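Local structure of putative hexose oxidase (Nonomuraea sp. ATCC 39727, 5AWV) at residues P58-L63 and V102-D107; T112-D117 and P127-S132. The protein probably oxidises a sugar of glycopeptide antibiotics such as teicoplanin, using a covalently bound FAD. One frame throughout, in Å; residues are numbered along the deposited sequence.

Contact 1 (P58-L63 and V102-D107)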
ATOM      1  N   PRO A  58     -12.647  -3.598  18.814  1.00 24.31           N
ATOM      2  CA  PRO A  58     -11.938  -2.695  19.677  1.00 24.99           C
ATOM      3  C   PRO A  58     -12.851  -2.012  20.719  1.00 25.97           C
ATOM      4  O   PRO A  58     -14.040  -1.816  20.465  1.00 25.14           O
ATOM      5  CB  PRO A  58     -11.359  -1.647  18.697  1.00 24.24           C
ATOM      6  CG  PRO A  58     -12.212  -1.762  17.498  1.00 25.18           C
ATOM      7  CD  PRO A  58     -12.671  -3.143  17.403  1.00 23.52           C
ATOM      8  N   ASP A  59     -12.251  -1.586  21.822  1.00 25.72           N
ATOM      9  CA  ASP A  59     -12.960  -0.751  22.810  1.00 25.51           C
ATOM     10  C   ASP A  59     -13.463   0.543  22.183  1.00 28.06           C
ATOM     11  O   ASP A  59     -14.585   0.992  22.457  1.00 21.28           O
ATOM     12  CB  ASP A  59     -12.053  -0.419  23.999  1.00 25.05           C
ATOM     13  CG  ASP A  59     -11.671  -1.663  24.831  1.00 30.17           C
ATOM     14  OD1 ASP A  59     -12.293  -2.758  24.711  1.00 32.14           O
ATOM     15  OD2 ASP A  59     -10.741  -1.547  25.602  1.00 32.20           O
ATOM     16  N   TYR A  60     -12.607   1.183  21.371  1.00 23.40           N
ATOM     17  CA  TYR A  60     -13.079   2.330  20.627  1.00 22.17           C
ATOM     18  C   TYR A  60     -12.240   2.474  19.400  1.00 21.70           C
ATOM     19  O   TYR A  60     -11.138   1.887  19.343  1.00 21.38           O
ATOM     20  CB  TYR A  60     -13.056   3.655  21.445  1.00 22.44           C
ATOM     21  CG  TYR A  60     -11.788   4.071  22.117  1.00 24.42           C
ATOM     22  CD1 TYR A  60     -11.423   3.568  23.405  1.00 26.10           C
ATOM     23  CD2 TYR A  60     -10.944   5.027  21.528  1.00 22.67           C
ATOM     24  CE1 TYR A  60     -10.231   3.985  24.019  1.00 22.77           C
ATOM     25  CE2 TYR A  60      -9.790   5.390  22.121  1.00 24.58           C
ATOM     26  CZ  TYR A  60      -9.422   4.876  23.377  1.00 24.30           C
ATOM     27  OH  TYR A  60      -8.181   5.313  23.908  1.00 24.99           O
ATOM     28  N   ILE A  61     -12.731   3.265  18.454  1.00 21.15           N
ATOM     29  CA  ILE A  61     -11.927   3.724  17.317  1.00 20.35           C
ATOM     30  C   ILE A  61     -11.769   5.266  17.409  1.00 18.78           C
ATOM     31  O   ILE A  61     -12.732   5.993  17.509  1.00 20.73           O
ATOM     32  CB  ILE A  61     -12.607   3.248  16.006  1.00 23.58           C
ATOM     33  CG1 ILE A  61     -12.721   1.742  16.046  1.00 24.76           C
ATOM     34  CG2 ILE A  61     -11.819   3.672  14.765  1.00 23.69           C
ATOM     35  CD1 ILE A  61     -13.600   1.081  15.026  1.00 24.11           C
ATOM     36  N   HIS A  62     -10.541   5.746  17.385  1.00 18.33           N
ATOM     37  CA  HIS A  62     -10.226   7.134  17.566  1.00 20.54           C
ATOM     38  C   HIS A  62      -9.931   7.779  16.227  1.00 20.41           C
ATOM     39  O   HIS A  62      -8.872   7.501  15.567  1.00 18.56           O
ATOM     40  CB  HIS A  62      -9.020   7.183  18.507  1.00 24.04           C
ATOM     41  CG  HIS A  62      -8.971   8.356  19.410  1.00 28.56           C
ATOM     42  ND1 HIS A  62      -8.208   8.369  20.562  1.00 30.32           N
ATOM     43  CD2 HIS A  62      -9.525   9.587  19.307  1.00 34.16           C
ATOM     44  CE1 HIS A  62      -8.324   9.549  21.140  1.00 33.16           C
ATOM     45  NE2 HIS A  62      -9.106  10.309  20.392  1.00 36.87           N
ATOM     46  N   LEU A  63     -10.868   8.621  15.806  1.00 18.07           N
ATOM     47  CA  LEU A  63     -10.675   9.453  14.616  1.00 20.89           C
ATOM     48  C   LEU A  63      -9.903  10.671  14.952  1.00 23.11           C
ATOM     49  O   LEU A  63     -10.265  11.391  15.902  1.00 21.99           O
ATOM     50  CB  LEU A  63     -12.041   9.901  14.066  1.00 21.97           C
ATOM     51  CG  LEU A  63     -12.802   8.827  13.337  1.00 21.15           C
ATOM     52  CD1 LEU A  63     -14.267   9.221  13.108  1.00 23.44           C
ATOM     53  CD2 LEU A  63     -12.171   8.436  11.989  1.00 21.89           C
ATOM     54  N   VAL A 102      -6.534  -6.220  19.599  1.00 22.53           N
ATOM     55  CA  VAL A 102      -6.403  -4.787  19.428  1.00 19.16           C
ATOM     56  C   VAL A 102      -7.555  -4.141  20.149  1.00 22.60           C
ATOM     57  O   VAL A 102      -8.739  -4.384  19.873  1.00 24.55           O
ATOM     58  CB  VAL A 102      -6.364  -4.377  17.904  1.00 20.01           C
ATOM     59  CG1 VAL A 102      -6.490  -2.903  17.717  1.00 20.13           C
ATOM     60  CG2 VAL A 102      -5.028  -4.775  17.293  1.00 20.67           C
ATOM     61  N   LYS A 103      -7.237  -3.213  21.025  1.00 23.38           N
ATOM     62  CA  LYS A 103      -8.298  -2.556  21.735  1.00 23.54           C
ATOM     63  C   LYS A 103      -8.609  -1.161  21.287  1.00 21.70           C
ATOM     64  O   LYS A 103      -9.698  -0.648  21.603  1.00 23.98           O
ATOM     65  CB  LYS A 103      -7.945  -2.542  23.232  1.00 24.86           C
ATOM     66  CG  LYS A 103      -7.793  -3.916  23.846  1.00 26.40           C
ATOM     67  CD  LYS A 103      -9.078  -4.730  23.856  1.00 29.10           C
ATOM     68  CE  LYS A 103      -8.792  -6.168  24.277  1.00 32.14           C
ATOM     69  NZ  LYS A 103     -10.101  -6.872  24.387  1.00 34.47           N
ATOM     70  N   VAL A 104      -7.649  -0.482  20.706  1.00 18.78           N
ATOM     71  CA  VAL A 104      -7.942   0.799  20.123  1.00 18.80           C
ATOM     72  C   VAL A 104      -7.432   0.837  18.702  1.00 20.86           C
ATOM     73  O   VAL A 104      -6.272   0.500  18.456  1.00 18.54           O
ATOM     74  CB  VAL A 104      -7.249   1.882  20.918  1.00 20.28           C
ATOM     75  CG1 VAL A 104      -7.486   3.214  20.312  1.00 20.74           C
ATOM     76  CG2 VAL A 104      -7.860   1.952  22.339  1.00 26.53           C
ATOM     77  N   ILE A 105      -8.261   1.324  17.782  1.00 20.57           N
ATOM     78  CA  ILE A 105      -7.774   1.669  16.433  1.00 19.66           C
ATOM     79  C   ILE A 105      -7.654   3.171  16.305  1.00 19.08           C
ATOM     80  O   ILE A 105      -8.602   3.888  16.603  1.00 24.34           O
ATOM     81  CB  ILE A 105      -8.710   1.078  15.353  1.00 19.75           C
ATOM     82  CG1 ILE A 105      -8.685  -0.414  15.488  1.00 19.17           C
ATOM     83  CG2 ILE A 105      -8.244   1.525  13.960  1.00 18.76           C
ATOM     84  CD1 ILE A 105      -9.593  -1.160  14.556  1.00 22.45           C
ATOM     85  N   ILE A 106      -6.471   3.684  15.982  1.00 15.73           N
ATOM     86  CA  ILE A 106      -6.353   5.040  15.561  1.00 17.12           C
ATOM     87  C   ILE A 106      -6.572   5.074  14.014  1.00 17.36           C
ATOM     88  O   ILE A 106      -5.730   4.607  13.240  1.00 17.18           O
ATOM     89  CB  ILE A 106      -5.021   5.667  15.960  1.00 17.91           C
ATOM     90  CG1 ILE A 106      -4.898   5.597  17.509  1.00 20.76           C
ATOM     91  CG2 ILE A 106      -4.940   7.087  15.463  1.00 18.99           C
ATOM     92  CD1 ILE A 106      -3.563   6.081  18.052  1.00 22.91           C
ATOM     93  N   ASP A 107      -7.677   5.694  13.621  1.00 15.38           N
ATOM     94  CA  ASP A 107      -8.137   5.689  12.254  1.00 17.65           C
ATOM     95  C   ASP A 107      -7.784   7.028  11.629  1.00 17.17           C
ATOM     96  O   ASP A 107      -8.166   8.074  12.142  1.00 19.44           O
ATOM     97  CB  ASP A 107      -9.637   5.407  12.196  1.00 18.91           C
ATOM     98  CG  ASP A 107     -10.151   5.247  10.745  1.00 21.54           C
ATOM     99  OD1 ASP A 107      -9.847   6.141   9.908  1.00 20.20           O
ATOM    100  OD2 ASP A 107     -10.779   4.202  10.465  1.00 23.12           O
TER
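Val104 lays its CG2 methyl over one face of the Tyr60 ring, off-centre toward the rim and 3.5 Å from CZ of Tyr60, a CH-pi contact. Tyr60 holds CG between its backbone N and carbonyl carbon (chi1 53°), which swings the ring over the neighbouring strand. CG1 of Val104 reaches CE2 of the same ring. On the other sheet face Ile61 and Ile105 lie side by side and point the same way, with CG2 of Ile61 4.1 Å from CB of Ile105. That methyl also meets CB of Asp107, while CD2 of Leu63 runs alongside the Asp107 carboxylate. The carboxylate is held by Arg48 (salt bridge) and Ser109. CG of Pro58 touches CD1 of Ile105. The backbone ladder is weak at its start, where Asp59 N and Tyr60 N share Lys103 O and Ile105 N reaches Tyr60 O, and firm further on: His62 N to Ile105 O is 2.8 Å and Asp107 N to His62 O is 2.9 Å. Helix 67-80 packs on the Tyr60 face and helix 42-46 on the Ile61 face. This is central parallel pairing in the small mixed sheet of a PCMH-type FAD-binding domain.

Contact 2 (T112-D117 and P127-S132)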
ATOM      1  N   THR A 112      -6.090  13.908   5.206  1.00 20.60           N
ATOM      2  CA  THR A 112      -6.088  13.715   3.756  1.00 21.71           C
ATOM      3  C   THR A 112      -5.476  14.910   2.964  1.00 22.48           C
ATOM      4  O   THR A 112      -5.790  15.099   1.810  1.00 21.45           O
ATOM      5  CB  THR A 112      -7.508  13.484   3.214  1.00 25.20           C
ATOM      6  OG1 THR A 112      -8.293  14.620   3.532  1.00 26.69           O
ATOM      7  CG2 THR A 112      -8.144  12.300   3.772  1.00 26.34           C
ATOM      8  N   GLU A 113      -4.636  15.727   3.562  1.00 20.90           N
ATOM      9  CA  GLU A 113      -4.009  16.812   2.780  1.00 21.54           C
ATOM     10  C   GLU A 113      -3.012  16.299   1.703  1.00 18.53           C
ATOM     11  O   GLU A 113      -2.275  15.338   1.936  1.00 16.01           O
ATOM     12  CB  GLU A 113      -3.269  17.762   3.737  1.00 23.88           C
ATOM     13  CG  GLU A 113      -2.395  18.794   3.017  1.00 29.29           C
ATOM     14  CD  GLU A 113      -2.620  20.212   3.462  1.00 47.06           C
ATOM     15  OE1 GLU A 113      -1.698  20.805   4.097  1.00 50.96           O
ATOM     16  OE2 GLU A 113      -3.713  20.731   3.116  1.00 59.34           O
ATOM     17  N   ILE A 114      -2.988  16.960   0.553  1.00 16.31           N
ATOM     18  CA  ILE A 114      -2.008  16.739  -0.474  1.00 17.99           C
ATOM     19  C   ILE A 114      -1.677  18.113  -0.973  1.00 17.96           C
ATOM     20  O   ILE A 114      -2.577  18.843  -1.505  1.00 17.49           O
ATOM     21  CB  ILE A 114      -2.549  15.883  -1.638  1.00 18.68           C
ATOM     22  CG1 ILE A 114      -3.122  14.578  -1.136  1.00 20.89           C
ATOM     23  CG2 ILE A 114      -1.522  15.784  -2.800  1.00 19.14           C
ATOM     24  CD1 ILE A 114      -3.937  13.904  -2.258  1.00 23.75           C
ATOM     25  N   ALA A 115      -0.444  18.536  -0.791  1.00 16.26           N
ATOM     26  CA  ALA A 115      -0.064  19.910  -1.162  1.00 16.35           C
ATOM     27  C   ALA A 115       1.392  20.088  -1.299  1.00 17.02           C
ATOM     28  O   ALA A 115       2.215  19.328  -0.744  1.00 16.74           O
ATOM     29  CB  ALA A 115      -0.541  20.889  -0.131  1.00 16.88           C
ATOM     30  N   TYR A 116       1.727  21.043  -2.134  1.00 15.99           N
ATOM     31  CA  TYR A 116       3.111  21.477  -2.217  1.00 17.94           C
ATOM     32  C   TYR A 116       3.462  22.271  -0.934  1.00 19.41           C
ATOM     33  O   TYR A 116       2.757  23.179  -0.561  1.00 18.44           O
ATOM     34  CB  TYR A 116       3.366  22.334  -3.407  1.00 19.56           C
ATOM     35  CG  TYR A 116       4.757  22.951  -3.336  1.00 18.66           C
ATOM     36  CD1 TYR A 116       5.921  22.146  -3.435  1.00 19.06           C
ATOM     37  CD2 TYR A 116       4.901  24.339  -3.167  1.00 19.20           C
ATOM     38  CE1 TYR A 116       7.193  22.693  -3.397  1.00 19.79           C
ATOM     39  CE2 TYR A 116       6.182  24.908  -3.163  1.00 22.33           C
ATOM     40  CZ  TYR A 116       7.326  24.085  -3.261  1.00 22.26           C
ATOM     41  OH  TYR A 116       8.582  24.681  -3.219  1.00 23.56           O
ATOM     42  N   ASP A 117       4.550  21.887  -0.280  1.00 17.20           N
ATOM     43  CA  ASP A 117       4.966  22.484   0.985  1.00 20.22           C
ATOM     44  C   ASP A 117       6.220  23.282   0.780  1.00 20.93           C
ATOM     45  O   ASP A 117       7.304  22.683   0.722  1.00 23.66           O
ATOM     46  CB  ASP A 117       5.208  21.375   2.006  1.00 19.93           C
ATOM     47  CG  ASP A 117       5.587  21.905   3.401  1.00 22.91           C
ATOM     48  OD1 ASP A 117       6.130  23.022   3.478  1.00 24.71           O
ATOM     49  OD2 ASP A 117       5.344  21.192   4.374  1.00 21.26           O
ATOM     50  N   PRO A 127      -1.390  10.404   5.467  1.00 15.37           N
ATOM     51  CA  PRO A 127      -1.612   8.942   5.499  1.00 15.65           C
ATOM     52  C   PRO A 127      -3.045   8.475   5.266  1.00 14.14           C
ATOM     53  O   PRO A 127      -3.224   7.394   4.776  1.00 15.19           O
ATOM     54  CB  PRO A 127      -1.153   8.499   6.887  1.00 14.59           C
ATOM     55  CG  PRO A 127      -1.234   9.774   7.700  1.00 15.68           C
ATOM     56  CD  PRO A 127      -0.979  10.917   6.808  1.00 17.20           C
ATOM     57  N   GLY A 128      -4.029   9.286   5.486  1.00 13.66           N
ATOM     58  CA  GLY A 128      -5.387   8.864   5.229  1.00 15.73           C
ATOM     59  C   GLY A 128      -5.851   8.949   3.793  1.00 16.58           C
ATOM     60  O   GLY A 128      -6.949   8.438   3.459  1.00 18.44           O
ATOM     61  N   ASN A 129      -5.068   9.565   2.922  1.00 15.31           N
ATOM     62  CA  ASN A 129      -5.370   9.552   1.508  1.00 16.27           C
ATOM     63  C   ASN A 129      -5.315   8.129   0.902  1.00 15.39           C
ATOM     64  O   ASN A 129      -4.491   7.314   1.307  1.00 13.60           O
ATOM     65  CB  ASN A 129      -4.335  10.367   0.711  1.00 16.34           C
ATOM     66  CG  ASN A 129      -4.505  11.830   0.882  1.00 16.92           C
ATOM     67  OD1 ASN A 129      -5.500  12.367   0.431  1.00 17.43           O
ATOM     68  ND2 ASN A 129      -3.563  12.488   1.552  1.00 16.05           N
ATOM     69  N   THR A 130      -6.151   7.868  -0.082  1.00 14.47           N
ATOM     70  CA  THR A 130      -5.963   6.689  -0.944  1.00 16.01           C
ATOM     71  C   THR A 130      -5.032   7.004  -2.081  1.00 14.55           C
ATOM     72  O   THR A 130      -4.853   8.196  -2.413  1.00 13.07           O
ATOM     73  CB  THR A 130      -7.317   6.198  -1.500  1.00 17.08           C
ATOM     74  OG1 THR A 130      -7.899   7.214  -2.295  1.00 18.27           O
ATOM     75  CG2 THR A 130      -8.283   5.884  -0.385  1.00 21.37           C
ATOM     76  N   LEU A 131      -4.443   5.961  -2.695  1.00 14.60           N
ATOM     77  CA  LEU A 131      -3.674   6.109  -3.913  1.00 16.41           C
ATOM     78  C   LEU A 131      -4.433   6.775  -5.025  1.00 18.12           C
ATOM     79  O   LEU A 131      -3.918   7.686  -5.639  1.00 17.39           O
ATOM     80  CB  LEU A 131      -3.130   4.769  -4.425  1.00 18.76           C
ATOM     81  CG  LEU A 131      -2.141   4.082  -3.451  1.00 21.39           C
ATOM     82  CD1 LEU A 131      -1.519   2.826  -4.055  1.00 20.81           C
ATOM     83  CD2 LEU A 131      -1.020   5.058  -3.043  1.00 22.71           C
ATOM     84  N   SER A 132      -5.682   6.447  -5.212  1.00 17.46           N
ATOM     85  CA  SER A 132      -6.501   7.091  -6.211  1.00 19.12           C
ATOM     86  C   SER A 132      -6.575   8.625  -6.015  1.00 18.20           C
ATOM     87  O   SER A 132      -6.409   9.417  -6.975  1.00 15.50           O
ATOM     88  CB  SER A 132      -7.896   6.440  -6.185  1.00 22.82           C
ATOM     89  OG  SER A 132      -8.707   7.131  -7.072  1.00 30.96           O
TER
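Asn129 reaches across to the backbone of Thr112 and Glu113, its carboxamide meeting polar and apolar atoms alike. From CB, the chain turns with CG anti to the carbonyl carbon (chi1 -74°), which carries the amide to the start of strand 114-117. CG faces CG1 of Ile114, whose side chain crosses that of Asn129 at a slant. OD1 has CB of Thr112 at 3.6 Å and CD1 of Ile114 at 3.5 Å. It also comes within 3.1 Å of Thr112 O, two acceptors that cannot bond each other. ND2 lies 3.4 Å from CG1 of Ile114 and donates to Glu113 O over 3.2 Å, with an N-H...O angle of 138°. The oxygen lies close to the amide plane of Asn129, but the nitrogen stands above the carbonyl plane of Glu113, 63° out of it. A second hydrogen bond from ND2 goes to Glu126 O, so the amide is gripped from two carbonyls and its rotation is restrained. Beside it, CG2 of Thr112 rests 4.1 Å from Gly128 O. Asn129 thus sits in the turn between strand 122-125 and helix 131-142, packed against Val134 and, in helix 156-161, Val156, beside edge strand 114-117.

Strands 104-107 and 114-117 follow each other in the chain, and contact 1 closes before contact 2 opens; the path leaves the small mixed sheet for the edge of the five-stranded antiparallel one. Their centres are 22 Å apart and their nearest atoms about 7 Å, without touching. Segment 127-132 reaches the FAD pocket, whereas contact 1 lies further back. In contact 1 the Ile105 side chain is about 8 Å from the bound FAD, and Asp107 lies about 7 Å, side chain to side chain, from FAD-binding Ser88. Segment 127-132 comes nearer: its first residue, Pro127, touches the cofactor, and Gly128 lies near Ser88, a residue thus close to both contacts.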